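Local coordinates for TqaA (PDB 5DLK), which probably closes a nonribosomal peptide into a macrocycle through its terminal condensation-like domain, the part of the long synthetase modelled here, at residues 299-302 and 303-306; 161-164 and 165-169; 318-321 and 322-325. One frame throughout, in Å; residues are numbered along the deposited sequence.

Contact 1 (299-302 and 303-306)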
loop_
_atom_site.group_PDB
_atom_site.type_symbol
_atom_site.label_atom_id
_atom_site.label_comp_id
_atom_site.label_asym_id
_atom_site.label_seq_id
_atom_site.Cartn_x
_atom_site.Cartn_y
_atom_site.Cartn_z
ATOM N N LEU A 299 -22.133 -7.739 16.028
ATOM C CA LEU A 299 -23.110 -8.017 14.984
ATOM C C LEU A 299 -24.108 -9.115 15.376
ATOM O O LEU A 299 -25.076 -9.341 14.658
ATOM C CB LEU A 299 -22.404 -8.433 13.672
ATOM C CG LEU A 299 -21.443 -7.388 13.083
ATOM C CD1 LEU A 299 -20.709 -7.977 11.868
ATOM C CD2 LEU A 299 -22.236 -6.121 12.707
ATOM N N GLY A 300 -23.842 -9.817 16.477
ATOM C CA GLY A 300 -24.645 -10.962 16.879
ATOM C C GLY A 300 -24.600 -12.066 15.831
ATOM O O GLY A 300 -25.615 -12.677 15.519
ATOM N N SER A 301 -23.403 -12.323 15.306
ATOM C CA SER A 301 -23.243 -13.146 14.116
ATOM C C SER A 301 -22.194 -14.226 14.307
ATOM O O SER A 301 -21.173 -13.991 14.947
ATOM C CB SER A 301 -22.859 -12.249 12.931
ATOM O OG SER A 301 -22.615 -13.021 11.759
ATOM N N ARG A 302 -22.430 -15.415 13.756
ATOM C CA ARG A 302 -21.393 -16.441 13.764
ATOM C C ARG A 302 -20.713 -16.585 12.400
ATOM O O ARG A 302 -20.028 -17.561 12.150
ATOM C CB ARG A 302 -21.976 -17.799 14.182
ATOM C CG ARG A 302 -22.392 -17.853 15.656
ATOM C CD ARG A 302 -22.911 -19.256 16.031
ATOM N NE ARG A 302 -23.425 -19.262 17.396
ATOM C CZ ARG A 302 -24.662 -18.911 17.735
ATOM N NH1 ARG A 302 -25.531 -18.551 16.798
ATOM N NH2 ARG A 302 -25.028 -18.934 19.013
ATOM N N ASP A 303 -20.929 -15.635 11.502
ATOM C CA ASP A 303 -20.355 -15.748 10.163
ATOM C C ASP A 303 -20.054 -14.330 9.710
ATOM O O ASP A 303 -20.974 -13.614 9.320
ATOM C CB ASP A 303 -21.353 -16.447 9.223
ATOM C CG ASP A 303 -20.826 -16.625 7.815
ATOM O OD1 ASP A 303 -19.607 -16.501 7.584
ATOM O OD2 ASP A 303 -21.653 -16.888 6.910
ATOM N N VAL A 304 -18.800 -13.889 9.831
ATOM C CA VAL A 304 -18.522 -12.478 9.551
ATOM C C VAL A 304 -17.578 -12.348 8.354
ATOM O O VAL A 304 -16.744 -13.225 8.102
ATOM C CB VAL A 304 -17.927 -11.754 10.775
ATOM C CG1 VAL A 304 -18.913 -11.785 11.961
ATOM C CG2 VAL A 304 -16.588 -12.349 11.153
ATOM N N VAL A 305 -17.747 -11.274 7.590
ATOM C CA VAL A 305 -16.858 -11.008 6.470
ATOM C C VAL A 305 -16.356 -9.590 6.603
ATOM O O VAL A 305 -17.153 -8.678 6.804
ATOM C CB VAL A 305 -17.547 -11.184 5.087
ATOM C CG1 VAL A 305 -16.543 -10.878 3.960
ATOM C CG2 VAL A 305 -18.079 -12.624 4.942
ATOM N N PHE A 306 -15.045 -9.400 6.563
ATOM C CA PHE A 306 -14.513 -8.032 6.554
ATOM C C PHE A 306 -13.320 -7.983 5.599
ATOM O O PHE A 306 -12.892 -9.007 5.074
ATOM C CB PHE A 306 -14.142 -7.561 7.985
ATOM C CG PHE A 306 -13.229 -8.504 8.741
ATOM C CD1 PHE A 306 -13.740 -9.615 9.412
ATOM C CD2 PHE A 306 -11.860 -8.290 8.763
ATOM C CE1 PHE A 306 -12.896 -10.484 10.116
ATOM C CE2 PHE A 306 -11.006 -9.156 9.455
ATOM C CZ PHE A 306 -11.522 -10.259 10.127
#

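Contact 2 (161-164 and 165-169)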
loop_
_atom_site.group_PDB
_atom_site.type_symbol
_atom_site.label_atom_id
_atom_site.label_comp_id
_atom_site.label_asym_id
_atom_site.label_seq_id
_atom_site.Cartn_x
_atom_site.Cartn_y
_atom_site.Cartn_z
ATOM N N LEU A 161 16.286 18.384 -3.961
ATOM C CA LEU A 161 17.583 18.348 -3.303
ATOM C C LEU A 161 17.815 19.708 -2.669
ATOM O O LEU A 161 17.900 20.706 -3.383
ATOM C CB LEU A 161 18.680 18.024 -4.322
ATOM C CG LEU A 161 20.060 17.623 -3.827
ATOM C CD1 LEU A 161 19.931 16.489 -2.830
ATOM C CD2 LEU A 161 20.905 17.189 -5.018
ATOM N N VAL A 162 17.858 19.750 -1.339
ATOM C CA VAL A 162 17.946 21.019 -0.611
ATOM C C VAL A 162 19.262 21.062 0.156
ATOM O O VAL A 162 19.516 20.214 1.007
ATOM C CB VAL A 162 16.744 21.204 0.344
ATOM C CG1 VAL A 162 16.845 22.512 1.100
ATOM C CG2 VAL A 162 15.440 21.173 -0.443
ATOM N N SER A 163 20.101 22.057 -0.145
ATOM C CA SER A 163 21.481 22.069 0.338
ATOM C C SER A 163 21.825 23.282 1.201
ATOM O O SER A 163 21.405 24.395 0.912
ATOM C CB SER A 163 22.460 22.052 -0.848
ATOM O OG SER A 163 22.295 20.891 -1.633
ATOM N N CYS A 164 22.602 23.046 2.250
ATOM C CA CYS A 164 23.295 24.126 2.947
ATOM C C CYS A 164 24.510 24.547 2.123
ATOM O O CYS A 164 25.078 23.724 1.405
ATOM C CB CYS A 164 23.741 23.683 4.337
ATOM S SG CYS A 164 22.410 23.230 5.456
ATOM N N PRO A 165 24.925 25.825 2.241
ATOM C CA PRO A 165 26.052 26.404 1.494
ATOM C C PRO A 165 27.288 25.510 1.272
ATOM O O PRO A 165 27.855 25.552 0.179
ATOM C CB PRO A 165 26.413 27.617 2.347
ATOM C CG PRO A 165 25.087 28.112 2.790
ATOM C CD PRO A 165 24.239 26.856 3.037
ATOM N N GLY A 166 27.709 24.721 2.249
ATOM C CA GLY A 166 28.844 23.838 1.997
ATOM C C GLY A 166 28.561 22.513 1.280
ATOM O O GLY A 166 29.489 21.753 0.988
ATOM N N ASN A 167 27.291 22.232 0.986
ATOM C CA ASN A 167 26.868 20.920 0.464
ATOM C C ASN A 167 27.317 19.754 1.346
ATOM O O ASN A 167 27.501 18.636 0.859
ATOM C CB ASN A 167 27.378 20.696 -0.968
ATOM C CG ASN A 167 26.638 21.533 -1.990
ATOM O OD1 ASN A 167 25.521 21.981 -1.746
ATOM N ND2 ASN A 167 27.261 21.753 -3.140
ATOM N N GLU A 168 27.481 20.006 2.642
ATOM C CA GLU A 168 27.835 18.945 3.583
ATOM C C GLU A 168 26.672 18.656 4.541
ATOM O O GLU A 168 26.789 17.857 5.473
ATOM C CB GLU A 168 29.102 19.320 4.351
ATOM C CG GLU A 168 30.263 19.651 3.414
ATOM C CD GLU A 168 31.587 19.877 4.133
ATOM O OE1 GLU A 168 31.570 20.292 5.314
ATOM O OE2 GLU A 168 32.646 19.637 3.504
ATOM N N HIS A 169 25.559 19.340 4.298
ATOM C CA HIS A 169 24.280 19.075 4.956
ATOM C C HIS A 169 23.209 19.276 3.892
ATOM O O HIS A 169 22.966 20.396 3.437
ATOM C CB HIS A 169 24.054 19.990 6.157
ATOM C CG HIS A 169 22.738 19.781 6.848
ATOM N ND1 HIS A 169 22.393 20.456 7.999
ATOM C CD2 HIS A 169 21.684 18.985 6.548
ATOM C CE1 HIS A 169 21.182 20.084 8.379
ATOM N NE2 HIS A 169 20.728 19.195 7.513
#

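Contact 3 (318-321 and 322-325)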
loop_
_atom_site.group_PDB
_atom_site.type_symbol
_atom_site.label_atom_id
_atom_site.label_comp_id
_atom_site.label_asym_id
_atom_site.label_seq_id
_atom_site.Cartn_x
_atom_site.Cartn_y
_atom_site.Cartn_z
ATOM N N ASP A 318 8.737 -14.184 -12.540
ATOM C CA ASP A 318 10.098 -13.755 -12.243
ATOM C C ASP A 318 10.078 -12.396 -11.564
ATOM O O ASP A 318 9.324 -11.505 -11.970
ATOM C CB ASP A 318 10.946 -13.700 -13.514
ATOM C CG ASP A 318 11.123 -15.064 -14.158
ATOM O OD1 ASP A 318 11.109 -16.078 -13.428
ATOM O OD2 ASP A 318 11.275 -15.122 -15.397
ATOM N N ASN A 319 10.894 -12.264 -10.521
ATOM C CA ASN A 319 11.066 -11.014 -9.777
ATOM C C ASN A 319 9.824 -10.547 -9.028
ATOM O O ASN A 319 9.744 -9.382 -8.638
ATOM C CB ASN A 319 11.529 -9.895 -10.712
ATOM C CG ASN A 319 12.783 -10.256 -11.464
ATOM O OD1 ASN A 319 13.685 -10.891 -10.911
ATOM N ND2 ASN A 319 12.846 -9.874 -12.735
ATOM N N ILE A 320 8.866 -11.449 -8.817
ATOM C CA ILE A 320 7.645 -11.090 -8.096
ATOM C C ILE A 320 7.990 -10.533 -6.710
ATOM O O ILE A 320 7.308 -9.645 -6.198
ATOM C CB ILE A 320 6.676 -12.308 -7.977
ATOM C CG1 ILE A 320 5.337 -11.892 -7.358
ATOM C CG2 ILE A 320 7.301 -13.438 -7.174
ATOM C CD1 ILE A 320 4.632 -10.787 -8.105
ATOM N N GLU A 321 9.078 -11.036 -6.136
ATOM C CA GLU A 321 9.538 -10.652 -4.804
ATOM C C GLU A 321 10.108 -9.239 -4.748
ATOM O O GLU A 321 10.178 -8.637 -3.677
ATOM C CB GLU A 321 10.601 -11.647 -4.316
ATOM C CG GLU A 321 11.815 -11.806 -5.256
ATOM C CD GLU A 321 11.555 -12.769 -6.421
ATOM O OE1 GLU A 321 10.550 -13.512 -6.373
ATOM O OE2 GLU A 321 12.357 -12.788 -7.384
ATOM N N SER A 322 10.518 -8.712 -5.897
ATOM C CA SER A 322 11.294 -7.478 -5.902
ATOM C C SER A 322 10.812 -6.392 -6.876
ATOM O O SER A 322 11.314 -5.269 -6.827
ATOM C CB SER A 322 12.763 -7.811 -6.200
ATOM O OG SER A 322 12.900 -8.378 -7.488
ATOM N N LEU A 323 9.853 -6.700 -7.747
ATOM C CA LEU A 323 9.404 -5.691 -8.707
ATOM C C LEU A 323 8.732 -4.550 -7.954
ATOM O O LEU A 323 8.039 -4.773 -6.951
ATOM C CB LEU A 323 8.465 -6.284 -9.766
ATOM C CG LEU A 323 7.069 -6.808 -9.409
ATOM C CD1 LEU A 323 6.016 -5.725 -9.562
ATOM C CD2 LEU A 323 6.726 -8.000 -10.298
ATOM N N LEU A 324 8.948 -3.325 -8.432
ATOM C CA LEU A 324 8.480 -2.149 -7.718
ATOM C C LEU A 324 7.104 -1.712 -8.194
ATOM O O LEU A 324 6.868 -1.498 -9.385
ATOM C CB LEU A 324 9.484 -0.991 -7.877
ATOM C CG LEU A 324 9.200 0.285 -7.093
ATOM C CD1 LEU A 324 9.268 0.054 -5.584
ATOM C CD2 LEU A 324 10.180 1.396 -7.536
ATOM N N GLY A 325 6.187 -1.572 -7.247
ATOM C CA GLY A 325 4.847 -1.144 -7.580
ATOM C C GLY A 325 3.913 -1.473 -6.442
ATOM O O GLY A 325 4.342 -1.955 -5.402
#

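Contact 1 (299-302 and 303-306)
Ser301 reaches forward to the residue two places on: its OG accepts the N-H of Asp303 at 3.1 Å, and at 166° the bond is nearly straight. A side-chain oxygen gripping the N-H two residues on makes an ST turn, which serine suits because its hydroxyl is short enough to fold back on its own backbone. With chi1 at 177° the hydroxyl is swung opposite the serine's backbone N and beside its carbonyl carbon, facing the start of strand 303-310. Beyond this bond the packing turns apolar: Val304 CG1 lies against the Ser301 side chain, 3.9 Å from OG, and it also meets Leu299 CD1 at 4.2 Å, a methyl-to-methyl touch that ties the last turn of helix 283-299 to the strand. Between helix and strand, Gly300, with its positive phi, ends the helix in a Schellman motif, a conformation glycine adopts with little strain. A valine here has no hydroxyl, so the Asp303 N-H would probably be left without this acceptor and the turn less firmly set. Farther out, Asp303 OD2 forms a salt bridge with Arg334 of strand 329-336, whose Val335 pairs with Val304 through the backbone. The chemistry is thus divided by position: a neutral hydroxyl fixes the bend, branched aliphatics join helix to strand, and the charge of Asp303 is probably balanced by the neighbouring strand.

Contact 2 (161-164 and 165-169)
The imidazole of His169 receives the sulfur of Cys164 obliquely: SG stands 4.1 Å from the ring centroid and 33° off the ring normal, with CG and CB of His169 both 3.7 Å from SG. Cysteine fits here, being slim and polarisable; its chi1 of -62° sets SG beside its own backbone N, next to the His169 side chain. OD1 of the Asn167 amide lies 3.2 Å from Ser163 CB. The puckered ring of Pro165 packs tightly on the preceding residue, its CD 3.5 Å from Cys164 CB. Proline, with phi held by its ring, suits the second place of the type I beta turn from Cys164 to Asn167, closed by Asn167 N on Cys164 O at 2.7 Å. Asn167 itself takes the left-handed helical conformation, which asparagine tolerates well. The loop is shut by Cys164 N on His169 O at 2.9 Å, almost straight. This is the bend of a beta hairpin joining antiparallel strands 158-163 and 169-177, which pair farther on through Val162 and Val171. Met81 of helix 81-94 touches Ser163 and Asn167, Pro132 of helix 132-144 touches Cys164 and His169, and the backbone of Ser163 is hydrogen-bonded to that of Val124 on strand 122-125.

Contact 3 (318-321 and 322-325)
The carbonyl oxygen of Asn319 is held by two backbone N-H groups. Leu323 N gives the shorter bond, 2.8 Å to Asn319 O; it approaches nearly in line with the C=O, although its own N-H is bent to 138°. Ser322 N lies 2.9 Å from the same Asn319 O and comes from above, 60° out of the carbonyl plane. Bonds to the third and fourth residue on make a beta turn inside an alpha turn, a single helical winding in a segment that is otherwise loop. Two donors probably polarise this carbonyl and are likely to restrain its peptide from rotating. The turn opens at Asn319, whose positive phi is one that asparagine accepts readily.

Leucine then covers the gripped atom: Leu323 CB is 3.5 Å from Asn319 O. With chi1 at 67°, CG of Leu323 sits between the backbone N and the carbonyl carbon, which turns the branch back over the winding and brings CD2 to 3.9 Å from Ile320 CA. The CD1 methyl of Ile320 meets Leu323 CD2 at 4.1 Å, the two side chains crossing at a slant. On another side of the turn the small Ser322 packs OG 3.8 Å from Asn319 CB.

Arg313 bonds to both Ile320 O and Leu323 O, and Asn319 ND2 bonds to Ser206 OG. The winding lies in the connection between strands 303-310 and 329-336; its Ser322 touches Lys188 of helix 186-197, and Leu324 just beyond it touches Leu189.

The three contacts are separate, each a local turn within the condensation domain. Contacts 1 and 2 lie on opposite sides of the chain's centre, their own centres 56 Å apart, whereas contact 3 is more central, about 36 Å from contact 1 and 34 Å from contact 2 between centres. Strand 303-310 begins at contact 1, and the loop that follows it carries contact 3. Contact 2 opens strand 169-177, after which comes Gly183. That residue and Asn311 bind phosphopantetheine in another structure of this protein. Contact 3 is near this site, the Ile320 side chain about 7 Å from that of Asn311; contacts 1 and 2 lie away from it.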